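Side-chain contacts in alpha-glucosidase (Pseudoalteromonas sp. K8, PDB 5HQA), which hydrolyses alpha-glucosides as a chloride-activated family 97 glycoside hydrolase that holds a calcium ion next to its bound glycan: residues Y112-P115 / G119-N122; K368-A373 / Y419-K424; T511-Q516 / L538-A543. All coordinates share one frame; numbering follows the deposited sequence.

Contact 1 (Y112-P115 / G119-N122)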
ATOM      1  N   TYR A 112     -19.504 -10.149   7.502  1.00 11.91           N
ATOM      2  CA  TYR A 112     -20.593 -11.108   7.564  1.00 11.51           C
ATOM      3  C   TYR A 112     -20.033 -12.482   7.868  1.00 13.51           C
ATOM      4  O   TYR A 112     -18.958 -12.847   7.382  1.00 14.15           O
ATOM      5  CB  TYR A 112     -21.337 -11.183   6.241  1.00 11.41           C
ATOM      6  CG  TYR A 112     -21.965  -9.912   5.727  1.00 11.07           C
ATOM      7  CD1 TYR A 112     -21.199  -8.923   5.109  1.00 11.43           C
ATOM      8  CD2 TYR A 112     -23.347  -9.731   5.794  1.00 11.47           C
ATOM      9  CE1 TYR A 112     -21.795  -7.772   4.589  1.00 11.31           C
ATOM     10  CE2 TYR A 112     -23.944  -8.594   5.289  1.00 12.67           C
ATOM     11  CZ  TYR A 112     -23.168  -7.622   4.679  1.00 13.40           C
ATOM     12  OH  TYR A 112     -23.789  -6.503   4.169  1.00 13.14           O
ATOM     13  N   GLU A 113     -20.776 -13.251   8.653  1.00 12.41           N
ATOM     14  CA  GLU A 113     -20.456 -14.649   8.911  1.00 12.93           C
ATOM     15  C   GLU A 113     -21.719 -15.443   8.618  1.00 15.34           C
ATOM     16  O   GLU A 113     -22.700 -15.359   9.362  1.00 15.79           O
ATOM     17  CB  GLU A 113     -19.953 -14.848  10.344  1.00 15.24           C
ATOM     18  CG  GLU A 113     -18.649 -14.080  10.578  1.00 16.12           C
ATOM     19  CD  GLU A 113     -18.155 -14.108  12.017  1.00 18.32           C
ATOM     20  OE1 GLU A 113     -18.763 -14.810  12.858  1.00 17.70           O
ATOM     21  OE2 GLU A 113     -17.149 -13.409  12.304  1.00 18.67           O
ATOM     22  N   VAL A 114     -21.714 -16.159   7.498  1.00 15.25           N
ATOM     23  CA  VAL A 114     -22.869 -16.927   7.048  1.00 14.37           C
ATOM     24  C   VAL A 114     -22.628 -18.385   7.430  1.00 15.16           C
ATOM     25  O   VAL A 114     -21.707 -19.011   6.884  1.00 17.24           O
ATOM     26  CB  VAL A 114     -23.101 -16.780   5.541  1.00 14.40           C
ATOM     27  CG1 VAL A 114     -24.339 -17.573   5.134  1.00 14.48           C
ATOM     28  CG2 VAL A 114     -23.272 -15.319   5.192  1.00 14.61           C
ATOM     29  N   PRO A 115     -23.416 -18.953   8.329  1.00 16.74           N
ATOM     30  CA  PRO A 115     -23.141 -20.302   8.826  1.00 18.45           C
ATOM     31  C   PRO A 115     -23.705 -21.369   7.901  1.00 20.10           C
ATOM     32  O   PRO A 115     -24.520 -21.108   7.018  1.00 18.85           O
ATOM     33  CB  PRO A 115     -23.878 -20.314  10.164  1.00 21.01           C
ATOM     34  CG  PRO A 115     -25.115 -19.496   9.861  1.00 17.72           C
ATOM     35  CD  PRO A 115     -24.614 -18.369   8.958  1.00 14.98           C
ATOM     36  N   GLY A 119     -29.747 -25.843   2.247  1.00 24.16           N
ATOM     37  CA  GLY A 119     -29.868 -25.187   0.963  1.00 23.36           C
ATOM     38  C   GLY A 119     -28.760 -24.217   0.617  1.00 25.75           C
ATOM     39  O   GLY A 119     -28.788 -23.646  -0.479  1.00 27.97           O
ATOM     40  N   LEU A 120     -27.794 -24.002   1.511  1.00 23.56           N
ATOM     41  CA  LEU A 120     -26.640 -23.139   1.237  1.00 25.19           C
ATOM     42  C   LEU A 120     -25.496 -24.039   0.786  1.00 27.47           C
ATOM     43  O   LEU A 120     -24.676 -24.480   1.589  1.00 28.92           O
ATOM     44  CB  LEU A 120     -26.242 -22.324   2.461  1.00 24.68           C
ATOM     45  CG  LEU A 120     -25.175 -21.264   2.163  1.00 24.39           C
ATOM     46  CD1 LEU A 120     -25.819 -20.060   1.494  1.00 23.37           C
ATOM     47  CD2 LEU A 120     -24.411 -20.858   3.418  1.00 21.42           C
ATOM     48  N   ASN A 121     -25.448 -24.314  -0.515  1.00 25.84           N
ATOM     49  CA  ASN A 121     -24.453 -25.232  -1.051  1.00 25.14           C
ATOM     50  C   ASN A 121     -23.475 -24.458  -1.925  1.00 26.17           C
ATOM     51  O   ASN A 121     -22.806 -23.542  -1.435  1.00 30.23           O
ATOM     52  CB  ASN A 121     -25.151 -26.356  -1.805  1.00 27.22           C
ATOM     53  CG  ASN A 121     -26.191 -27.040  -0.944  1.00 37.87           C
ATOM     54  OD1 ASN A 121     -25.884 -27.486   0.167  1.00 36.18           O
ATOM     55  ND2 ASN A 121     -27.437 -27.082  -1.421  1.00 40.48           N
ATOM     56  N   ASN A 122     -23.374 -24.796  -3.204  1.00 22.77           N
ATOM     57  CA  ASN A 122     -22.492 -24.051  -4.095  1.00 23.65           C
ATOM     58  C   ASN A 122     -23.198 -22.762  -4.467  1.00 24.49           C
ATOM     59  O   ASN A 122     -24.214 -22.788  -5.166  1.00 33.38           O
ATOM     60  CB  ASN A 122     -22.146 -24.869  -5.332  1.00 25.89           C
ATOM     61  CG  ASN A 122     -21.361 -26.104  -4.992  1.00 36.28           C
ATOM     62  OD1 ASN A 122     -20.334 -26.035  -4.312  1.00 37.20           O
ATOM     63  ND2 ASN A 122     -21.854 -27.253  -5.434  1.00 44.20           N
TER

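Contact 2 (K368-A373 / Y419-K424)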
ATOM      1  N   LYS A 368       2.436 -21.694 -14.647  1.00 19.51           N
ATOM      2  CA  LYS A 368       2.991 -22.977 -15.052  1.00 22.73           C
ATOM      3  C   LYS A 368       4.493 -23.048 -14.827  1.00 22.40           C
ATOM      4  O   LYS A 368       5.022 -24.150 -14.653  1.00 22.86           O
ATOM      5  CB  LYS A 368       2.645 -23.283 -16.514  1.00 28.08           C
ATOM      6  CG  LYS A 368       3.476 -22.574 -17.557  1.00 39.69           C
ATOM      7  CD  LYS A 368       2.843 -22.736 -18.949  1.00 48.17           C
ATOM      8  CE  LYS A 368       3.568 -21.900 -20.016  1.00 46.98           C
ATOM      9  NZ  LYS A 368       2.642 -21.343 -21.062  1.00 43.19           N
ATOM     10  N   GLN A 369       5.183 -21.909 -14.784  1.00 20.58           N
ATOM     11  CA  GLN A 369       6.630 -21.882 -14.582  1.00 21.12           C
ATOM     12  C   GLN A 369       7.026 -21.516 -13.159  1.00 19.14           C
ATOM     13  O   GLN A 369       8.218 -21.519 -12.837  1.00 20.29           O
ATOM     14  CB  GLN A 369       7.286 -20.885 -15.539  1.00 19.55           C
ATOM     15  CG  GLN A 369       6.990 -21.098 -16.998  1.00 20.41           C
ATOM     16  CD  GLN A 369       7.685 -20.061 -17.850  1.00 22.83           C
ATOM     17  OE1 GLN A 369       8.915 -19.938 -17.820  1.00 21.15           O
ATOM     18  NE2 GLN A 369       6.902 -19.287 -18.601  1.00 20.65           N
ATOM     19  N   MET A 370       6.052 -21.210 -12.304  1.00 19.64           N
ATOM     20  CA  MET A 370       6.342 -20.549 -11.036  1.00 19.01           C
ATOM     21  C   MET A 370       7.202 -21.418 -10.123  1.00 21.10           C
ATOM     22  O   MET A 370       8.131 -20.919  -9.475  1.00 19.18           O
ATOM     23  CB  MET A 370       5.025 -20.187 -10.359  1.00 18.96           C
ATOM     24  CG  MET A 370       5.139 -19.135  -9.305  1.00 24.67           C
ATOM     25  SD  MET A 370       3.518 -18.806  -8.598  1.00 22.89           S
ATOM     26  CE  MET A 370       2.729 -17.912  -9.937  1.00 18.76           C
ATOM     27  N   ALA A 371       6.907 -22.718 -10.045  1.00 21.05           N
ATOM     28  CA  ALA A 371       7.689 -23.586  -9.170  1.00 21.74           C
ATOM     29  C   ALA A 371       9.143 -23.661  -9.627  1.00 22.11           C
ATOM     30  O   ALA A 371      10.068 -23.555  -8.809  1.00 22.67           O
ATOM     31  CB  ALA A 371       7.066 -24.981  -9.114  1.00 21.48           C
ATOM     32  N   ASP A 372       9.364 -23.827 -10.934  1.00 21.54           N
ATOM     33  CA  ASP A 372      10.728 -23.841 -11.456  1.00 22.64           C
ATOM     34  C   ASP A 372      11.417 -22.492 -11.258  1.00 22.74           C
ATOM     35  O   ASP A 372      12.624 -22.435 -10.985  1.00 22.93           O
ATOM     36  CB  ASP A 372      10.717 -24.217 -12.938  1.00 24.07           C
ATOM     37  CG  ASP A 372      10.295 -25.663 -13.178  1.00 31.08           C
ATOM     38  OD1 ASP A 372      10.403 -26.489 -12.247  1.00 30.67           O
ATOM     39  OD2 ASP A 372       9.865 -25.974 -14.309  1.00 33.09           O
ATOM     40  N   ALA A 373      10.668 -21.393 -11.403  1.00 20.38           N
ATOM     41  CA  ALA A 373      11.258 -20.065 -11.261  1.00 20.53           C
ATOM     42  C   ALA A 373      11.755 -19.830  -9.839  1.00 21.86           C
ATOM     43  O   ALA A 373      12.860 -19.312  -9.638  1.00 22.22           O
ATOM     44  CB  ALA A 373      10.238 -18.995 -11.659  1.00 15.92           C
ATOM     45  N   TYR A 419      -2.718 -13.998  -6.476  1.00 13.72           N
ATOM     46  CA  TYR A 419      -1.638 -13.306  -5.776  1.00 12.30           C
ATOM     47  C   TYR A 419      -1.204 -14.083  -4.543  1.00 13.28           C
ATOM     48  O   TYR A 419      -0.006 -14.243  -4.282  1.00 13.98           O
ATOM     49  CB  TYR A 419      -2.071 -11.901  -5.353  1.00 10.58           C
ATOM     50  CG  TYR A 419      -2.253 -10.888  -6.456  1.00 10.74           C
ATOM     51  CD1 TYR A 419      -1.171 -10.453  -7.224  1.00 11.16           C
ATOM     52  CD2 TYR A 419      -3.506 -10.324  -6.698  1.00 10.97           C
ATOM     53  CE1 TYR A 419      -1.348  -9.496  -8.226  1.00 10.91           C
ATOM     54  CE2 TYR A 419      -3.695  -9.373  -7.690  1.00  9.48           C
ATOM     55  CZ  TYR A 419      -2.614  -8.968  -8.451  1.00 11.08           C
ATOM     56  OH  TYR A 419      -2.796  -8.014  -9.425  1.00 12.03           O
ATOM     57  N   LEU A 420      -2.173 -14.541  -3.744  1.00 12.93           N
ATOM     58  CA  LEU A 420      -1.818 -15.217  -2.503  1.00 12.58           C
ATOM     59  C   LEU A 420      -1.123 -16.544  -2.777  1.00 15.21           C
ATOM     60  O   LEU A 420      -0.220 -16.931  -2.030  1.00 17.08           O
ATOM     61  CB  LEU A 420      -3.061 -15.415  -1.629  1.00 14.25           C
ATOM     62  CG  LEU A 420      -2.739 -15.948  -0.229  1.00 16.40           C
ATOM     63  CD1 LEU A 420      -1.776 -15.014   0.490  1.00 16.91           C
ATOM     64  CD2 LEU A 420      -3.999 -16.167   0.595  1.00 16.12           C
ATOM     65  N   HIS A 421      -1.500 -17.241  -3.851  1.00 14.78           N
ATOM     66  CA  HIS A 421      -0.779 -18.457  -4.204  1.00 15.38           C
ATOM     67  C   HIS A 421       0.693 -18.161  -4.445  1.00 15.84           C
ATOM     68  O   HIS A 421       1.569 -18.894  -3.971  1.00 16.71           O
ATOM     69  CB  HIS A 421      -1.383 -19.108  -5.445  1.00 16.87           C
ATOM     70  CG  HIS A 421      -0.495 -20.150  -6.049  1.00 18.65           C
ATOM     71  ND1 HIS A 421      -0.296 -21.384  -5.467  1.00 23.63           N
ATOM     72  CD2 HIS A 421       0.284 -20.126  -7.157  1.00 19.55           C
ATOM     73  CE1 HIS A 421       0.549 -22.085  -6.202  1.00 22.51           C
ATOM     74  NE2 HIS A 421       0.915 -21.347  -7.235  1.00 22.15           N
ATOM     75  N   ASN A 422       0.974 -17.085  -5.181  1.00 14.60           N
ATOM     76  CA  ASN A 422       2.350 -16.678  -5.465  1.00 13.64           C
ATOM     77  C   ASN A 422       3.114 -16.394  -4.172  1.00 16.44           C
ATOM     78  O   ASN A 422       4.250 -16.857  -3.986  1.00 17.04           O
ATOM     79  CB  ASN A 422       2.313 -15.451  -6.386  1.00 12.89           C
ATOM     80  CG  ASN A 422       3.691 -14.932  -6.749  1.00 18.70           C
ATOM     81  OD1 ASN A 422       4.084 -13.849  -6.316  1.00 20.42           O
ATOM     82  ND2 ASN A 422       4.417 -15.684  -7.569  1.00 17.07           N
ATOM     83  N   VAL A 423       2.489 -15.651  -3.255  1.00 13.25           N
ATOM     84  CA  VAL A 423       3.128 -15.301  -1.986  1.00 14.40           C
ATOM     85  C   VAL A 423       3.378 -16.545  -1.138  1.00 15.04           C
ATOM     86  O   VAL A 423       4.452 -16.707  -0.544  1.00 14.53           O
ATOM     87  CB  VAL A 423       2.262 -14.266  -1.239  1.00 15.64           C
ATOM     88  CG1 VAL A 423       2.730 -14.092   0.201  1.00 16.33           C
ATOM     89  CG2 VAL A 423       2.272 -12.927  -1.995  1.00 13.35           C
ATOM     90  N   LYS A 424       2.395 -17.441  -1.064  1.00 15.26           N
ATOM     91  CA  LYS A 424       2.560 -18.640  -0.248  1.00 16.65           C
ATOM     92  C   LYS A 424       3.611 -19.572  -0.836  1.00 18.50           C
ATOM     93  O   LYS A 424       4.398 -20.178  -0.097  1.00 19.87           O
ATOM     94  CB  LYS A 424       1.228 -19.374  -0.115  1.00 16.96           C
ATOM     95  CG  LYS A 424       0.223 -18.743   0.827  1.00 17.95           C
ATOM     96  CD  LYS A 424      -1.093 -19.476   0.655  1.00 24.89           C
ATOM     97  CE  LYS A 424      -1.998 -19.351   1.845  1.00 33.72           C
ATOM     98  NZ  LYS A 424      -3.282 -20.062   1.573  1.00 36.93           N
TER

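Contact 3 (T511-Q516 / L538-A543)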
ATOM      1  N   THR A 511       9.353  18.036  -7.907  1.00 11.08           N
ATOM      2  CA  THR A 511       9.709  18.192  -6.500  1.00 10.74           C
ATOM      3  C   THR A 511      11.087  18.832  -6.410  1.00 12.32           C
ATOM      4  O   THR A 511      11.810  18.944  -7.404  1.00 11.24           O
ATOM      5  CB  THR A 511       9.739  16.854  -5.733  1.00 13.57           C
ATOM      6  OG1 THR A 511      10.993  16.197  -5.957  1.00 14.55           O
ATOM      7  CG2 THR A 511       8.596  15.921  -6.148  1.00 11.90           C
ATOM      8  N   THR A 512      11.447  19.249  -5.197  1.00 12.84           N
ATOM      9  CA  THR A 512      12.817  19.631  -4.895  1.00 12.43           C
ATOM     10  C   THR A 512      13.622  18.393  -4.508  1.00 11.98           C
ATOM     11  O   THR A 512      13.086  17.301  -4.314  1.00 11.10           O
ATOM     12  CB  THR A 512      12.877  20.653  -3.754  1.00 12.68           C
ATOM     13  OG1 THR A 512      12.435  20.030  -2.541  1.00 12.82           O
ATOM     14  CG2 THR A 512      12.011  21.872  -4.057  1.00 12.18           C
ATOM     15  N   LEU A 513      14.936  18.592  -4.383  1.00 12.70           N
ATOM     16  CA  LEU A 513      15.825  17.514  -3.967  1.00 12.19           C
ATOM     17  C   LEU A 513      15.531  17.075  -2.539  1.00 12.98           C
ATOM     18  O   LEU A 513      15.486  15.876  -2.246  1.00 14.04           O
ATOM     19  CB  LEU A 513      17.278  17.976  -4.100  1.00 12.43           C
ATOM     20  CG  LEU A 513      18.386  17.010  -3.694  1.00 16.49           C
ATOM     21  CD1 LEU A 513      18.331  15.748  -4.531  1.00 15.89           C
ATOM     22  CD2 LEU A 513      19.732  17.714  -3.872  1.00 15.33           C
ATOM     23  N   ALA A 514      15.336  18.033  -1.630  1.00 12.90           N
ATOM     24  CA  ALA A 514      15.055  17.668  -0.247  1.00 12.33           C
ATOM     25  C   ALA A 514      13.760  16.872  -0.130  1.00 13.26           C
ATOM     26  O   ALA A 514      13.647  15.993   0.730  1.00 11.96           O
ATOM     27  CB  ALA A 514      15.007  18.924   0.625  1.00 13.25           C
ATOM     28  N   LYS A 515      12.776  17.140  -0.992  1.00 11.60           N
ATOM     29  CA  LYS A 515      11.547  16.349  -0.943  1.00 12.02           C
ATOM     30  C   LYS A 515      11.829  14.889  -1.285  1.00 11.55           C
ATOM     31  O   LYS A 515      11.223  13.977  -0.703  1.00 12.30           O
ATOM     32  CB  LYS A 515      10.497  16.946  -1.884  1.00 10.47           C
ATOM     33  CG  LYS A 515       9.204  16.121  -1.976  1.00 11.79           C
ATOM     34  CD  LYS A 515       8.048  16.991  -2.446  1.00 13.16           C
ATOM     35  CE  LYS A 515       6.806  16.175  -2.770  1.00 13.30           C
ATOM     36  NZ  LYS A 515       5.766  17.065  -3.368  1.00 12.41           N
ATOM     37  N   GLN A 516      12.766  14.641  -2.210  1.00 10.64           N
ATOM     38  CA  GLN A 516      13.138  13.264  -2.522  1.00 10.57           C
ATOM     39  C   GLN A 516      13.719  12.557  -1.304  1.00 13.99           C
ATOM     40  O   GLN A 516      13.485  11.360  -1.107  1.00 16.49           O
ATOM     41  CB  GLN A 516      14.133  13.227  -3.680  1.00 10.81           C
ATOM     42  CG  GLN A 516      13.536  13.623  -5.025  1.00 13.53           C
ATOM     43  CD  GLN A 516      12.430  12.682  -5.457  1.00 14.63           C
ATOM     44  OE1 GLN A 516      12.609  11.460  -5.469  1.00 13.19           O
ATOM     45  NE2 GLN A 516      11.266  13.245  -5.779  1.00 13.07           N
ATOM     46  N   LEU A 538      26.669   9.611  -6.806  1.00 15.75           N
ATOM     47  CA  LEU A 538      28.065  10.010  -6.650  1.00 16.48           C
ATOM     48  C   LEU A 538      28.265  11.498  -6.908  1.00 18.69           C
ATOM     49  O   LEU A 538      29.239  12.081  -6.412  1.00 18.67           O
ATOM     50  CB  LEU A 538      28.953   9.190  -7.589  1.00 18.07           C
ATOM     51  CG  LEU A 538      28.982   7.677  -7.351  1.00 20.93           C
ATOM     52  CD1 LEU A 538      29.844   6.977  -8.401  1.00 23.33           C
ATOM     53  CD2 LEU A 538      29.481   7.378  -5.959  1.00 20.41           C
ATOM     54  N   ALA A 539      27.367  12.124  -7.670  1.00 16.23           N
ATOM     55  CA  ALA A 539      27.454  13.558  -7.911  1.00 17.27           C
ATOM     56  C   ALA A 539      27.025  14.385  -6.703  1.00 17.35           C
ATOM     57  O   ALA A 539      27.362  15.572  -6.638  1.00 17.40           O
ATOM     58  CB  ALA A 539      26.598  13.941  -9.125  1.00 16.10           C
ATOM     59  N   LYS A 540      26.283  13.797  -5.758  1.00 16.29           N
ATOM     60  CA  LYS A 540      25.732  14.532  -4.615  1.00 15.39           C
ATOM     61  C   LYS A 540      25.945  13.732  -3.332  1.00 17.10           C
ATOM     62  O   LYS A 540      24.987  13.316  -2.674  1.00 16.00           O
ATOM     63  CB  LYS A 540      24.247  14.823  -4.828  1.00 14.73           C
ATOM     64  CG  LYS A 540      23.916  15.671  -6.066  1.00 14.72           C
ATOM     65  CD  LYS A 540      22.414  15.966  -6.099  1.00 15.63           C
ATOM     66  CE  LYS A 540      22.036  16.979  -7.170  1.00 20.93           C
ATOM     67  NZ  LYS A 540      22.020  16.373  -8.524  1.00 24.75           N
ATOM     68  N   PRO A 541      27.201  13.521  -2.929  1.00 16.02           N
ATOM     69  CA  PRO A 541      27.444  12.637  -1.779  1.00 17.29           C
ATOM     70  C   PRO A 541      26.905  13.165  -0.454  1.00 19.12           C
ATOM     71  O   PRO A 541      26.533  12.355   0.407  1.00 16.47           O
ATOM     72  CB  PRO A 541      28.976  12.495  -1.756  1.00 16.92           C
ATOM     73  CG  PRO A 541      29.490  13.620  -2.566  1.00 21.18           C
ATOM     74  CD  PRO A 541      28.454  13.948  -3.576  1.00 16.70           C
ATOM     75  N   ASP A 542      26.852  14.483  -0.243  1.00 16.38           N
ATOM     76  CA  ASP A 542      26.346  14.977   1.037  1.00 15.88           C
ATOM     77  C   ASP A 542      24.863  14.666   1.188  1.00 18.03           C
ATOM     78  O   ASP A 542      24.418  14.196   2.244  1.00 16.27           O
ATOM     79  CB  ASP A 542      26.597  16.474   1.170  1.00 16.15           C
ATOM     80  CG  ASP A 542      28.084  16.802   1.320  1.00 28.84           C
ATOM     81  OD1 ASP A 542      28.822  16.013   1.961  1.00 27.63           O
ATOM     82  OD2 ASP A 542      28.516  17.852   0.795  1.00 27.14           O
ATOM     83  N   ALA A 543      24.082  14.931   0.138  1.00 15.59           N
ATOM     84  CA  ALA A 543      22.670  14.565   0.162  1.00 14.11           C
ATOM     85  C   ALA A 543      22.503  13.057   0.244  1.00 14.68           C
ATOM     86  O   ALA A 543      21.605  12.557   0.935  1.00 13.59           O
ATOM     87  CB  ALA A 543      21.966  15.112  -1.084  1.00 15.54           C
TER

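Contact 1 (Y112-P115 / G119-N122)
One methyl of Leu120 carries this contact, reaching Val114 and the carbonyl of Pro115. Leu120 CD2 lies 3.7 Å from Val114 CG1, an apolar touch of branch end on branch end, with the two side chains crossing at a slant. The same methyl sits 3.6 Å from the backbone atom Pro115 O, a van der Waals approach to the oxygen rather than a bond. CD2 thus meets the Val114 methyl and the Pro115 carbonyl oxygen together, both on its strand-facing side. Pro115 takes part through its main chain, since its CB points away from the loop.

The torsions explain the choice of methyls. In Val114, CG1 stands opposite the backbone N (chi1 -179°) and beside the carbonyl carbon, which leaves it as the branch nearer to Leu120, with CG2 turned off beside the N. Leu120 likewise swings CG to the side remote from its own N (chi1 -172°), and the whole side chain reaches back toward the strand end. The backbones stay well apart, 8.8 Å between Pro115 CA and Leu120 CA, so no main-chain hydrogen bond joins the two segments.

Around this pair, Val114 is buried against Tyr97, Phe40, Phe48 and Phe224, and Leu120 rests on His45. Pro115 O has its polar partner in Gln117 NE2, within the same loop. Strand 107-114 lies between strands 95-104 and 224-234 of one antiparallel sheet, whereas 122-134 belongs to the other large sheet, consistent with the galactose-mutarotase-like beta-sandwich expected of this N-terminal domain; Leu120 thus folds the connecting loop inward over the end of strand 107-114, just where the chain passes from one sheet to the next.

Contact 2 (K368-A373 / Y419-K424)
Met370 reaches toward His421 and Asn422 on a chain that is extended through chi2 and then bends at chi3 (-73°), so that SD and CE both lie against Asn422, with SD closer. Asn422 holds CG opposite its backbone N (chi1 180°), and ND2 comes up to the sulfur. Asn422 ND2 gives Met370 SD a weak N-H...S hydrogen bond, 3.4 Å long but nearly straight at 171°. Met370 CE also lies 3.7 Å from Asn422 ND2, the two side chains being roughly perpendicular. The stronger polar partner of Asn422 ND2 is Tyr366 OH, one turn before Met370, so a single amide nitrogen serves two residues of helix 363-379.

His421 and the methionine run antiparallel alongside each other, with His421 CD2 3.8 Å from Met370 SD; the sulfur meets the imidazole obliquely. An alanine in place of Met370 would probably open a gap between the helices, leaving the imidazole without its sulfur neighbour and Asn422 with one acceptor fewer.

Asn422 also packs on Ile433 of strand 432-435 and lies about 12 Å, side chain to side chain, from the calcium ligand Glu437. Helix 363-379 follows strand 352-358, and helix 413-428 comes after strand 384-388 and two further short strands; such pairing of successive helices outside a parallel sheet is consistent with the TIM-barrel fold of the catalytic domain.

Contact 3 (T511-Q516 / L538-A543)
Apolar contact alone joins the two segments, and it centres on Leu513 CD2. That methyl touches the aliphatic part of Lys540, 3.9 Å from Lys540 CD and slightly farther from CE. Ala543 CB adds a looser approach, 4.4 Å from the same Leu513 CD2. Phe495 packs against both Leu513 and Ala543.

Lys540 runs extended past the leucine and then bends at chi4 (77°), turning NZ to its hydrogen bond with Phe495 O; its methylenes can therefore cover Leu513 while the charged end is satisfied elsewhere.

Hydrogen bonds within 511-516 shape the start of the helix that presents Leu513. Thr512 is the N-cap: its OG1 accepts from Lys515 N at 3.3 Å and is also bonded to Asp618 OD2. Thr511 OG1 donates to Thr512 O (2.9 Å). The same Thr511 OG1 accepts from Gln516 NE2 at 3.0 Å, a nearly straight bond (173°) lying in the amide plane of Gln516. The Thr511 hydroxyl is thus gripped twice, tying the residues before the helix to its first turn.

Lys540 in turn occupies the N-cap position of helix 541-549. The contact consequently brings together the beginnings of helices 513-522 and 541-549, on either side of strand 527-529 in sequence, while Leu631 of the C-terminal antiparallel sheet touches Ala514 and Ala543.

The three contacts follow one another along the chain and lie well apart, without touching. Contact 1 belongs to the N-terminal beta domain, where a loop passes between two antiparallel sheets; contacts 2 and 3 both fall in the glycoside hydrolase 97 region built on the parallel sheet. The centres of contacts 1 and 2 are 30 Å apart, those of 2 and 3 are 38 Å apart, and contacts 1 and 3, at 56 Å, lie on opposite sides of the chain's centre. Of the three, only contact 2 comes at all close to the calcium and glycan site, without reaching it; contact 3 lies where the last helices of its region meet the C-terminal sheet.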